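Local coordinates for protein serine protease inhibitor (Schistosoma haematobium, PDB 3STO) that adopts the serpin fold and probably acts as an inhibitor of serine proteases, at residues I46-L54 against Q66-K74; D317-D325 against P333-I341. One frame throughout, in Å; residues are numbered along the deposited sequence.

Interaction 1: residues I46-L54 against Q66-K74; sequences ILFTLGILL and QIGKTMRLK
L47 reaches M71 across the contact with CG and CD1, while its other methyl, CD2, lies in plane at the edge of the F48 ring; that ring also packs edge-to-face with Y93. The second flat group, the R72 guanidinium, is on the far side of its own helix end, where NH2 donates to T70 O at 2.6 Å, with the carbonyl oxygen tilted out of the guanidinium plane. The apolar interface lies between them. M71 is a selenomethionine, and its chain is bent twice (chi2 60°, chi3 74°), which folds SE against L47 and carries CE toward L50. L47 CG stands 3.6 Å from M71 SE, the two side chains crossing at a slant. L50 and M71 run past each other in opposite directions, with L50 CD2 3.9 Å from M71 CE. M71 CE also comes within 4.2 Å of G51 N. One turn along, I67 turns its CG2 branch to L50 CG and to L54, where L54 CD2 is 3.8 Å from I67 CG2. L54 CD2 also sits 3.9 Å from G68 N and 4.0 Å from L73 CD1. L73 gets there because the helix stops in a Schellman motif, with R72 at positive phi turning the chain back.

These are helices B and C of the serpin helical subdomain, running roughly antiparallel at 141° with local axes 9.9 Å apart. M89 of helix 82-101 packs against both L54 and M71. The side-chain contacts between the segments are all apolar: leucine and isoleucine methyls meet one another and the M71 side chain, whose selenium stands in for a methionine sulfur, so van der Waals packing rather than directional polar bonding joins the two segments.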
ATOM      1  N   ILE A  46       3.742   5.508   0.293  1.00 23.25           N
ATOM      2  CA  ILE A  46       4.614   6.248  -0.620  1.00 23.80           C
ATOM      3  C   ILE A  46       4.469   7.722  -0.300  1.00 22.80           C
ATOM      4  O   ILE A  46       5.457   8.435  -0.223  1.00 29.92           O
ATOM      5  CB  ILE A  46       4.230   6.082  -2.121  1.00 34.49           C
ATOM      6  CG1 ILE A  46       3.796   4.653  -2.463  1.00 32.61           C
ATOM      7  CG2 ILE A  46       5.362   6.545  -3.024  1.00 35.31           C
ATOM      8  CD1 ILE A  46       4.836   3.600  -2.160  1.00 32.77           C
ATOM      9  N   LEU A  47       3.228   8.168  -0.097  1.00 25.71           N
ATOM     10  CA  LEU A  47       2.934   9.554   0.299  1.00 28.15           C
ATOM     11  C   LEU A  47       3.600   9.986   1.617  1.00 30.03           C
ATOM     12  O   LEU A  47       4.183  11.053   1.682  1.00 24.88           O
ATOM     13  CB  LEU A  47       1.422   9.793   0.362  1.00 30.35           C
ATOM     14  CG  LEU A  47       0.942  11.233   0.574  1.00 22.66           C
ATOM     15  CD1 LEU A  47      -0.349  11.481  -0.158  1.00 25.40           C
ATOM     16  CD2 LEU A  47       0.774  11.535   2.047  1.00 26.61           C
ATOM     17  N   PHE A  48       3.510   9.165   2.663  1.00 25.06           N
ATOM     18  CA  PHE A  48       4.152   9.478   3.939  1.00 24.06           C
ATOM     19  C   PHE A  48       5.681   9.513   3.834  1.00 31.26           C
ATOM     20  O   PHE A  48       6.321  10.341   4.449  1.00 29.28           O
ATOM     21  CB  PHE A  48       3.774   8.454   5.024  1.00 27.00           C
ATOM     22  CG  PHE A  48       2.311   8.449   5.385  1.00 42.22           C
ATOM     23  CD1 PHE A  48       1.416   9.314   4.764  1.00 48.55           C
ATOM     24  CD2 PHE A  48       1.826   7.586   6.360  1.00 57.04           C
ATOM     25  CE1 PHE A  48       0.069   9.305   5.105  1.00 40.03           C
ATOM     26  CE2 PHE A  48       0.483   7.579   6.714  1.00 42.61           C
ATOM     27  CZ  PHE A  48      -0.393   8.431   6.087  1.00 41.25           C
ATOM     28  N   THR A  49       6.267   8.591   3.078  1.00 30.43           N
ATOM     29  CA  THR A  49       7.716   8.503   2.958  1.00 33.10           C
ATOM     30  C   THR A  49       8.282   9.684   2.171  1.00 35.44           C
ATOM     31  O   THR A  49       9.190  10.374   2.627  1.00 32.48           O
ATOM     32  CB  THR A  49       8.109   7.245   2.239  1.00 35.79           C
ATOM     33  OG1 THR A  49       7.701   6.116   3.021  1.00 24.52           O
ATOM     34  CG2 THR A  49       9.618   7.233   2.007  1.00 37.46           C
ATOM     35  N   LEU A  50       7.728   9.903   0.985  1.00 36.89           N
ATOM     36  CA  LEU A  50       7.970  11.124   0.220  1.00 33.38           C
ATOM     37  C   LEU A  50       7.675  12.384   1.027  1.00 32.66           C
ATOM     38  O   LEU A  50       8.475  13.322   1.086  1.00 40.81           O
ATOM     39  CB  LEU A  50       7.063  11.136  -0.994  1.00 31.47           C
ATOM     40  CG  LEU A  50       7.697  11.795  -2.187  1.00 35.15           C
ATOM     41  CD1 LEU A  50       9.089  11.207  -2.322  1.00 26.52           C
ATOM     42  CD2 LEU A  50       6.834  11.491  -3.376  1.00 35.28           C
ATOM     43  N   GLY A  51       6.501  12.418   1.630  1.00 29.20           N
ATOM     44  CA  GLY A  51       6.082  13.579   2.368  1.00 31.06           C
ATOM     45  C   GLY A  51       7.012  13.912   3.510  1.00 34.77           C
ATOM     46  O   GLY A  51       7.222  15.078   3.829  1.00 43.27           O
ATOM     47  N   ILE A  52       7.574  12.905   4.150  1.00 22.41           N
ATOM     48  CA  ILE A  52       8.394  13.192   5.311  1.00 26.93           C
ATOM     49  C   ILE A  52       9.603  14.110   4.955  1.00 39.91           C
ATOM     50  O   ILE A  52       9.931  15.036   5.704  1.00 34.80           O
ATOM     51  CB  ILE A  52       8.793  11.908   6.024  1.00 33.97           C
ATOM     52  CG1 ILE A  52       8.995  12.165   7.505  1.00 38.63           C
ATOM     53  CG2 ILE A  52      10.020  11.269   5.380  1.00 37.39           C
ATOM     54  CD1 ILE A  52       9.026  10.889   8.293  1.00 45.29           C
ATOM     55  N   LEU A  53      10.217  13.886   3.792  1.00 34.05           N
ATOM     56  CA  LEU A  53      11.373  14.670   3.343  1.00 28.95           C
ATOM     57  C   LEU A  53      11.038  16.147   3.148  1.00 27.41           C
ATOM     58  O   LEU A  53      11.814  17.018   3.496  1.00 25.34           O
ATOM     59  CB  LEU A  53      11.966  14.076   2.069  1.00 34.45           C
ATOM     60  CG  LEU A  53      12.473  12.638   2.256  1.00 39.36           C
ATOM     61  CD1 LEU A  53      13.020  12.086   0.966  1.00 41.12           C
ATOM     62  CD2 LEU A  53      13.537  12.592   3.338  1.00 34.50           C
ATOM     63  N   LEU A  54       9.866  16.425   2.619  1.00 17.72           N
ATOM     64  CA  LEU A  54       9.388  17.791   2.507  1.00 22.76           C
ATOM     65  C   LEU A  54       8.809  18.346   3.826  1.00 29.64           C
ATOM     66  O   LEU A  54       8.962  19.526   4.134  1.00 25.15           O
ATOM     67  CB  LEU A  54       8.318  17.863   1.409  1.00 12.04           C
ATOM     68  CG  LEU A  54       7.623  19.197   1.239  1.00 18.88           C
ATOM     69  CD1 LEU A  54       8.674  20.283   0.938  1.00 17.14           C
ATOM     70  CD2 LEU A  54       6.614  19.103   0.143  1.00 22.69           C
ATOM     71  N   GLN A  66       9.278  19.837  -6.399  1.00 18.70           N
ATOM     72  CA  GLN A  66       8.788  18.704  -7.182  1.00 24.38           C
ATOM     73  C   GLN A  66       7.887  17.773  -6.366  1.00 25.81           C
ATOM     74  O   GLN A  66       6.813  17.394  -6.812  1.00 22.95           O
ATOM     75  CB  GLN A  66       9.975  17.909  -7.736  1.00 23.05           C
ATOM     76  CG  GLN A  66      10.601  18.632  -8.886  1.00 13.28           C
ATOM     77  CD  GLN A  66      11.809  17.951  -9.422  1.00 22.55           C
ATOM     78  OE1 GLN A  66      12.300  16.929  -8.880  1.00 17.68           O
ATOM     79  NE2 GLN A  66      12.332  18.522 -10.502  1.00 22.23           N
ATOM     80  N   ILE A  67       8.354  17.424  -5.168  1.00 18.89           N
ATOM     81  CA  ILE A  67       7.578  16.695  -4.201  1.00 21.52           C
ATOM     82  C   ILE A  67       6.214  17.338  -3.963  1.00 23.12           C
ATOM     83  O   ILE A  67       5.204  16.674  -4.038  1.00 21.44           O
ATOM     84  CB  ILE A  67       8.359  16.537  -2.887  1.00 17.46           C
ATOM     85  CG1 ILE A  67       9.603  15.676  -3.139  1.00 13.65           C
ATOM     86  CG2 ILE A  67       7.478  15.913  -1.809  1.00 20.51           C
ATOM     87  CD1 ILE A  67      10.393  15.334  -1.874  1.00 19.45           C
ATOM     88  N   GLY A  68       6.185  18.629  -3.691  1.00 23.13           N
ATOM     89  CA  GLY A  68       4.928  19.306  -3.455  1.00 19.76           C
ATOM     90  C   GLY A  68       3.978  19.312  -4.641  1.00 30.44           C
ATOM     91  O   GLY A  68       2.758  19.173  -4.470  1.00 30.49           O
ATOM     92  N   LYS A  69       4.516  19.483  -5.846  1.00 24.46           N
ATOM     93  CA  LYS A  69       3.679  19.421  -7.042  1.00 28.09           C
ATOM     94  C   LYS A  69       3.071  18.018  -7.227  1.00 28.24           C
ATOM     95  O   LYS A  69       1.874  17.859  -7.495  1.00 27.63           O
ATOM     96  CB  LYS A  69       4.476  19.841  -8.289  1.00 29.02           C
ATOM     97  CG  LYS A  69       4.290  21.295  -8.717  1.00 23.30           C
ATOM     98  N   THR A  70       3.910  17.003  -7.091  1.00 22.78           N
ATOM     99  CA  THR A  70       3.483  15.643  -7.308  1.00 26.18           C
ATOM    100  C   THR A  70       2.434  15.320  -6.272  1.00 28.55           C
ATOM    101  O   THR A  70       1.516  14.548  -6.516  1.00 23.44           O
ATOM    102  CB  THR A  70       4.643  14.679  -7.143  1.00 25.70           C
ATOM    103  OG1 THR A  70       5.608  14.923  -8.175  1.00 27.87           O
ATOM    104  CG2 THR A  70       4.154  13.262  -7.233  1.00 25.03           C
HETATM  105  N   MSE A  71       2.569  15.962  -5.121  1.00 30.37           N
HETATM  106  CA  MSE A  71       1.647  15.791  -4.007  1.00 27.80           C
HETATM  107  C   MSE A  71       0.421  16.640  -4.214  1.00 28.66           C
HETATM  108  O   MSE A  71      -0.556  16.531  -3.465  1.00 34.21           O
HETATM  109  CB  MSE A  71       2.309  16.187  -2.680  1.00 21.26           C
HETATM  110  CG  MSE A  71       1.803  15.406  -1.544  1.00 51.56           C
HETATM  111 SE   MSE A  71       2.207  13.552  -1.938  1.00 86.02          SE
HETATM  112  CE  MSE A  71       4.123  13.647  -1.596  1.00 69.45           C
ATOM    113  N   ARG A  72       0.489  17.519  -5.211  1.00 29.11           N
ATOM    114  CA  ARG A  72      -0.662  18.332  -5.586  1.00 33.72           C
ATOM    115  C   ARG A  72      -1.067  19.318  -4.472  1.00 34.54           C
ATOM    116  O   ARG A  72      -2.259  19.571  -4.287  1.00 37.83           O
ATOM    117  CB  ARG A  72      -1.834  17.405  -5.930  1.00 40.00           C
ATOM    118  CG  ARG A  72      -2.449  17.591  -7.289  1.00 28.37           C
ATOM    119  CD  ARG A  72      -1.692  16.961  -8.461  1.00 32.72           C
ATOM    120  NE  ARG A  72      -0.859  15.792  -8.165  1.00 35.68           N
ATOM    121  CZ  ARG A  72      -0.403  14.940  -9.096  1.00 42.51           C
ATOM    122  NH1 ARG A  72      -0.741  15.092 -10.369  1.00 25.99           N
ATOM    123  NH2 ARG A  72       0.381  13.912  -8.759  1.00 34.42           N
ATOM    124  N   LEU A  73      -0.075  19.873  -3.756  1.00 27.70           N
ATOM    125  CA  LEU A  73      -0.308  20.833  -2.668  1.00 31.18           C
ATOM    126  C   LEU A  73      -0.793  22.184  -3.193  1.00 31.74           C
ATOM    127  O   LEU A  73      -0.468  22.564  -4.307  1.00 37.61           O
ATOM    128  CB  LEU A  73       0.970  21.057  -1.853  1.00 22.35           C
ATOM    129  CG  LEU A  73       1.643  19.866  -1.167  1.00 32.61           C
ATOM    130  CD1 LEU A  73       2.809  20.303  -0.298  1.00 26.03           C
ATOM    131  CD2 LEU A  73       0.647  19.089  -0.342  1.00 30.62           C
ATOM    132  N   LYS A  74      -1.569  22.905  -2.389  1.00 36.34           N
ATOM    133  CA  LYS A  74      -1.989  24.274  -2.735  1.00 45.99           C
ATOM    134  C   LYS A  74      -0.816  25.246  -2.712  1.00 39.12           C
ATOM    135  O   LYS A  74      -0.719  26.152  -3.533  1.00 46.09           O
ATOM    136  CB  LYS A  74      -3.053  24.804  -1.753  1.00 39.87           C
ATOM    137  CG  LYS A  74      -4.376  24.067  -1.788  1.00 45.50           C
TER

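Interaction 2: residues D317-D325 against P333-I341; sequences DLFDPVKSD and PNLYVNEFI
P321 lies over one face of the Y336 ring, its CG 3.7 Å from the ring centroid and 18° off the normal, a CH-pi contact. N338 OD1 sits above the rim of the opposite face. Y336 can turn under the proline because CG falls between the backbone N and the carbonyl carbon (chi1 68°), which swings the ring back over 319-321. D320 OD1 accepts from V322 N at 3.1 Å, the N-H coming from above the carboxylate plane; this is an Asx turn.

In the serpin fold this is the approach to strand 339-348, s5A, which leads on to the reactive-centre loop; the segment 317-325 follows helix 307-312 and runs alongside the strand's entry.

The F319 side chain runs alongside that of V337, both heading in one direction. V337 O meets the edge of the F319 ring in its plane, 3.7 Å from CD1, and V337 CG1 stands 3.8 Å from F319 CE1. L318 CB covers one face of that ring, over its centre, and F319 CZ reaches F340 CD2 at 4.2 Å. Between the aromatic groups V337 N donates to L318 O at 3.0 Å, nearly straight at 175°. Farther back, S324 OG donates to L335 O at 2.9 Å, though the hydroxyl's position is less certain.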
ATOM      1  N   ASP A 317      14.666  15.476  -9.052  1.00 21.85           N
ATOM      2  CA  ASP A 317      15.910  15.966  -8.420  1.00 24.41           C
ATOM      3  C   ASP A 317      16.341  15.150  -7.224  1.00 27.07           C
ATOM      4  O   ASP A 317      17.527  15.032  -6.973  1.00 22.35           O
ATOM      5  CB  ASP A 317      15.791  17.409  -7.973  1.00 24.73           C
ATOM      6  CG  ASP A 317      15.710  18.371  -9.125  1.00 33.88           C
ATOM      7  OD1 ASP A 317      15.568  17.913 -10.298  1.00 24.24           O
ATOM      8  OD2 ASP A 317      15.781  19.592  -8.833  1.00 33.49           O
ATOM      9  N   LEU A 318      15.372  14.631  -6.464  1.00 22.80           N
ATOM     10  CA  LEU A 318      15.658  13.804  -5.291  1.00 18.50           C
ATOM     11  C   LEU A 318      16.635  12.657  -5.627  1.00 21.96           C
ATOM     12  O   LEU A 318      17.405  12.202  -4.775  1.00 20.11           O
ATOM     13  CB  LEU A 318      14.360  13.172  -4.788  1.00 27.95           C
ATOM     14  CG  LEU A 318      13.910  13.113  -3.334  1.00 30.67           C
ATOM     15  CD1 LEU A 318      13.003  11.926  -3.159  1.00 25.34           C
ATOM     16  CD2 LEU A 318      15.048  13.081  -2.326  1.00 24.98           C
ATOM     17  N   PHE A 319      16.574  12.173  -6.870  1.00 22.51           N
ATOM     18  CA  PHE A 319      17.247  10.926  -7.230  1.00 28.26           C
ATOM     19  C   PHE A 319      18.528  11.143  -8.004  1.00 21.87           C
ATOM     20  O   PHE A 319      19.105  10.218  -8.541  1.00 28.90           O
ATOM     21  CB  PHE A 319      16.287   9.999  -7.995  1.00 24.29           C
ATOM     22  CG  PHE A 319      14.998   9.731  -7.252  1.00 21.45           C
ATOM     23  CD1 PHE A 319      15.020   9.082  -6.022  1.00 14.91           C
ATOM     24  CD2 PHE A 319      13.784  10.156  -7.767  1.00 19.91           C
ATOM     25  CE1 PHE A 319      13.854   8.851  -5.330  1.00 24.07           C
ATOM     26  CE2 PHE A 319      12.599   9.932  -7.084  1.00 17.16           C
ATOM     27  CZ  PHE A 319      12.628   9.281  -5.854  1.00 16.65           C
ATOM     28  N   ASP A 320      18.989  12.376  -8.008  1.00 28.36           N
ATOM     29  CA  ASP A 320      20.086  12.787  -8.870  1.00 32.58           C
ATOM     30  C   ASP A 320      21.165  13.541  -8.088  1.00 28.49           C
ATOM     31  O   ASP A 320      20.909  14.596  -7.503  1.00 26.49           O
ATOM     32  CB  ASP A 320      19.525  13.635 -10.012  1.00 40.94           C
ATOM     33  CG  ASP A 320      20.603  14.188 -10.920  1.00 54.04           C
ATOM     34  OD1 ASP A 320      21.772  13.764 -10.799  1.00 49.68           O
ATOM     35  OD2 ASP A 320      20.269  15.051 -11.759  1.00 61.73           O
ATOM     36  N   PRO A 321      22.377  12.986  -8.074  1.00 25.51           N
ATOM     37  CA  PRO A 321      23.576  13.526  -7.414  1.00 38.54           C
ATOM     38  C   PRO A 321      23.824  15.008  -7.710  1.00 36.57           C
ATOM     39  O   PRO A 321      24.245  15.724  -6.823  1.00 33.18           O
ATOM     40  CB  PRO A 321      24.705  12.705  -8.026  1.00 34.28           C
ATOM     41  CG  PRO A 321      24.060  11.433  -8.434  1.00 32.40           C
ATOM     42  CD  PRO A 321      22.660  11.759  -8.837  1.00 31.34           C
ATOM     43  N   VAL A 322      23.541  15.462  -8.925  1.00 30.31           N
ATOM     44  CA  VAL A 322      23.815  16.843  -9.288  1.00 46.61           C
ATOM     45  C   VAL A 322      22.745  17.800  -8.772  1.00 44.29           C
ATOM     46  O   VAL A 322      23.047  18.803  -8.122  1.00 45.74           O
ATOM     47  CB  VAL A 322      23.931  17.028 -10.827  1.00 38.32           C
ATOM     48  CG1 VAL A 322      23.952  18.496 -11.166  1.00 40.66           C
ATOM     49  CG2 VAL A 322      25.170  16.339 -11.358  1.00 37.94           C
ATOM     50  N   LYS A 323      21.496  17.475  -9.076  1.00 45.68           N
ATOM     51  CA  LYS A 323      20.375  18.368  -8.828  1.00 33.73           C
ATOM     52  C   LYS A 323      19.862  18.304  -7.378  1.00 23.21           C
ATOM     53  O   LYS A 323      19.239  19.236  -6.909  1.00 32.13           O
ATOM     54  CB  LYS A 323      19.236  18.035  -9.799  1.00 38.09           C
ATOM     55  CG  LYS A 323      19.632  17.907 -11.270  1.00 35.18           C
ATOM     56  N   SER A 324      20.135  17.211  -6.679  1.00 27.85           N
ATOM     57  CA  SER A 324      19.563  16.969  -5.352  1.00 28.51           C
ATOM     58  C   SER A 324      19.844  18.066  -4.348  1.00 31.17           C
ATOM     59  O   SER A 324      20.995  18.378  -4.101  1.00 26.39           O
ATOM     60  CB  SER A 324      20.091  15.657  -4.772  1.00 31.86           C
ATOM     61  OG  SER A 324      19.372  15.316  -3.586  1.00 39.65           O
ATOM     62  N   ASP A 325      18.785  18.614  -3.754  1.00 22.01           N
ATOM     63  CA  ASP A 325      18.906  19.602  -2.693  1.00 25.58           C
ATOM     64  C   ASP A 325      18.309  19.074  -1.361  1.00 23.44           C
ATOM     65  O   ASP A 325      17.142  19.339  -1.037  1.00 18.95           O
ATOM     66  CB  ASP A 325      18.259  20.956  -3.110  1.00 20.08           C
ATOM     67  CG  ASP A 325      18.647  22.137  -2.160  1.00 29.73           C
ATOM     68  OD1 ASP A 325      18.935  21.907  -0.965  1.00 26.20           O
ATOM     69  OD2 ASP A 325      18.655  23.307  -2.611  1.00 44.93           O
ATOM     70  N   PRO A 333      27.163  18.151   0.561  1.00 58.88           N
ATOM     71  CA  PRO A 333      26.381  18.088  -0.675  1.00 60.91           C
ATOM     72  C   PRO A 333      26.535  16.704  -1.309  1.00 62.70           C
ATOM     73  O   PRO A 333      27.315  15.866  -0.813  1.00 53.54           O
ATOM     74  CB  PRO A 333      27.015  19.185  -1.539  1.00 62.63           C
ATOM     75  CG  PRO A 333      28.441  19.191  -1.106  1.00 54.61           C
ATOM     76  CD  PRO A 333      28.448  18.848   0.375  1.00 61.94           C
ATOM     77  N   ASN A 334      25.789  16.464  -2.381  1.00 48.59           N
ATOM     78  CA  ASN A 334      25.768  15.144  -2.997  1.00 56.22           C
ATOM     79  C   ASN A 334      24.923  14.090  -2.276  1.00 45.90           C
ATOM     80  O   ASN A 334      24.879  12.960  -2.731  1.00 47.88           O
ATOM     81  CB  ASN A 334      27.186  14.594  -3.180  1.00 59.14           C
ATOM     82  CG  ASN A 334      28.021  15.438  -4.106  1.00 78.32           C
ATOM     83  OD1 ASN A 334      27.515  15.999  -5.086  1.00 77.27           O
ATOM     84  ND2 ASN A 334      29.313  15.540  -3.803  1.00 84.87           N
ATOM     85  N   LEU A 335      24.293  14.428  -1.152  1.00 34.29           N
ATOM     86  CA  LEU A 335      23.292  13.532  -0.592  1.00 31.59           C
ATOM     87  C   LEU A 335      22.116  13.464  -1.553  1.00 29.75           C
ATOM     88  O   LEU A 335      21.518  14.493  -1.892  1.00 26.03           O
ATOM     89  CB  LEU A 335      22.774  13.990   0.768  1.00 26.40           C
ATOM     90  CG  LEU A 335      21.797  12.989   1.397  1.00 30.79           C
ATOM     91  CD1 LEU A 335      22.452  11.649   1.690  1.00 26.97           C
ATOM     92  CD2 LEU A 335      21.180  13.554   2.637  1.00 27.79           C
ATOM     93  N   TYR A 336      21.807  12.257  -2.008  1.00 22.91           N
ATOM     94  CA  TYR A 336      20.593  12.036  -2.784  1.00 32.69           C
ATOM     95  C   TYR A 336      20.080  10.637  -2.496  1.00 23.40           C
ATOM     96  O   TYR A 336      20.765   9.827  -1.855  1.00 29.58           O
ATOM     97  CB  TYR A 336      20.853  12.190  -4.275  1.00 21.40           C
ATOM     98  CG  TYR A 336      21.733  11.089  -4.813  1.00 32.29           C
ATOM     99  CD1 TYR A 336      23.107  11.080  -4.552  1.00 27.84           C
ATOM    100  CD2 TYR A 336      21.191  10.048  -5.580  1.00 36.99           C
ATOM    101  CE1 TYR A 336      23.919  10.088  -5.054  1.00 28.40           C
ATOM    102  CE2 TYR A 336      21.988   9.043  -6.080  1.00 32.08           C
ATOM    103  CZ  TYR A 336      23.350   9.067  -5.815  1.00 45.79           C
ATOM    104  OH  TYR A 336      24.141   8.070  -6.313  1.00 50.44           O
ATOM    105  N   VAL A 337      18.874  10.341  -2.969  1.00 25.40           N
ATOM    106  CA  VAL A 337      18.280   9.052  -2.669  1.00 18.02           C
ATOM    107  C   VAL A 337      18.674   8.029  -3.730  1.00 23.24           C
ATOM    108  O   VAL A 337      18.402   8.234  -4.910  1.00 24.45           O
ATOM    109  CB  VAL A 337      16.750   9.170  -2.530  1.00 25.40           C
ATOM    110  CG1 VAL A 337      16.102   7.763  -2.492  1.00 23.82           C
ATOM    111  CG2 VAL A 337      16.410   9.965  -1.278  1.00 23.21           C
ATOM    112  N   ASN A 338      19.323   6.938  -3.323  1.00 27.30           N
ATOM    113  CA  ASN A 338      19.697   5.895  -4.279  1.00 22.92           C
ATOM    114  C   ASN A 338      18.510   4.975  -4.564  1.00 35.77           C
ATOM    115  O   ASN A 338      18.210   4.679  -5.723  1.00 38.44           O
ATOM    116  CB  ASN A 338      20.853   5.050  -3.744  1.00 31.86           C
ATOM    117  CG  ASN A 338      22.129   5.822  -3.618  1.00 40.49           C
ATOM    118  OD1 ASN A 338      22.379   6.476  -2.593  1.00 31.46           O
ATOM    119  ND2 ASN A 338      22.957   5.758  -4.662  1.00 29.53           N
ATOM    120  N   GLU A 339      17.842   4.516  -3.505  1.00 28.29           N
ATOM    121  CA  GLU A 339      16.721   3.579  -3.647  1.00 29.27           C
ATOM    122  C   GLU A 339      15.526   3.973  -2.773  1.00 29.70           C
ATOM    123  O   GLU A 339      15.677   4.485  -1.662  1.00 28.54           O
ATOM    124  CB  GLU A 339      17.147   2.154  -3.303  1.00 32.34           C
ATOM    125  CG  GLU A 339      18.486   1.742  -3.873  1.00 38.82           C
ATOM    126  CD  GLU A 339      18.912   0.341  -3.433  1.00 59.99           C
ATOM    127  OE1 GLU A 339      18.050  -0.570  -3.391  1.00 61.83           O
ATOM    128  OE2 GLU A 339      20.114   0.148  -3.126  1.00 71.84           O
ATOM    129  N   PHE A 340      14.339   3.734  -3.300  1.00 25.26           N
ATOM    130  CA  PHE A 340      13.119   4.067  -2.625  1.00 25.43           C
ATOM    131  C   PHE A 340      12.270   2.804  -2.828  1.00 30.49           C
ATOM    132  O   PHE A 340      11.795   2.496  -3.919  1.00 24.68           O
ATOM    133  CB  PHE A 340      12.522   5.325  -3.253  1.00 20.83           C
ATOM    134  CG  PHE A 340      11.297   5.865  -2.549  1.00 25.65           C
ATOM    135  CD1 PHE A 340      10.418   5.036  -1.907  1.00 27.96           C
ATOM    136  CD2 PHE A 340      11.026   7.218  -2.547  1.00 41.06           C
ATOM    137  CE1 PHE A 340       9.281   5.534  -1.286  1.00 32.30           C
ATOM    138  CE2 PHE A 340       9.888   7.720  -1.922  1.00 37.75           C
ATOM    139  CZ  PHE A 340       9.014   6.862  -1.294  1.00 26.85           C
ATOM    140  N   ILE A 341      12.133   2.050  -1.750  1.00 30.96           N
ATOM    141  CA  ILE A 341      11.646   0.694  -1.823  1.00 26.14           C
ATOM    142  C   ILE A 341      10.464   0.532  -0.902  1.00 32.54           C
ATOM    143  O   ILE A 341      10.543   0.919   0.264  1.00 28.82           O
ATOM    144  CB  ILE A 341      12.759  -0.334  -1.425  1.00 33.06           C
ATOM    145  CG1 ILE A 341      13.896  -0.327  -2.449  1.00 29.36           C
ATOM    146  CG2 ILE A 341      12.219  -1.732  -1.400  1.00 33.96           C
ATOM    147  CD1 ILE A 341      15.158  -0.989  -1.933  1.00 36.25           C
TER
HETATM  148  O   HOH W   1      19.130   7.441  -7.635  1.00 37.28           O
HETATM  149  O   HOH W   2      22.098  17.655  -1.106  1.00 36.19           O

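How the interactions relate
Interaction 1 comes first along the chain and closes before interaction 2 opens; their centres are 15 Å apart, on the same side of the molecule's centre. They meet directly through helix 43-55: T49 CG2 packs 3.4 Å from F340 CZ, L50 also touches F340, and L53 touches L318. A polar link adds to this, with Q66 OE1 2.8 Å from D317 N in a probable hydrogen bond, while R62 of helix 61-70 forms a salt bridge to D317. Thus the helical core of interaction 1 backs onto the start of strand 339-348, joining the helical subdomain to the beta-sheet that in inhibitory serpins takes up the reactive-centre loop.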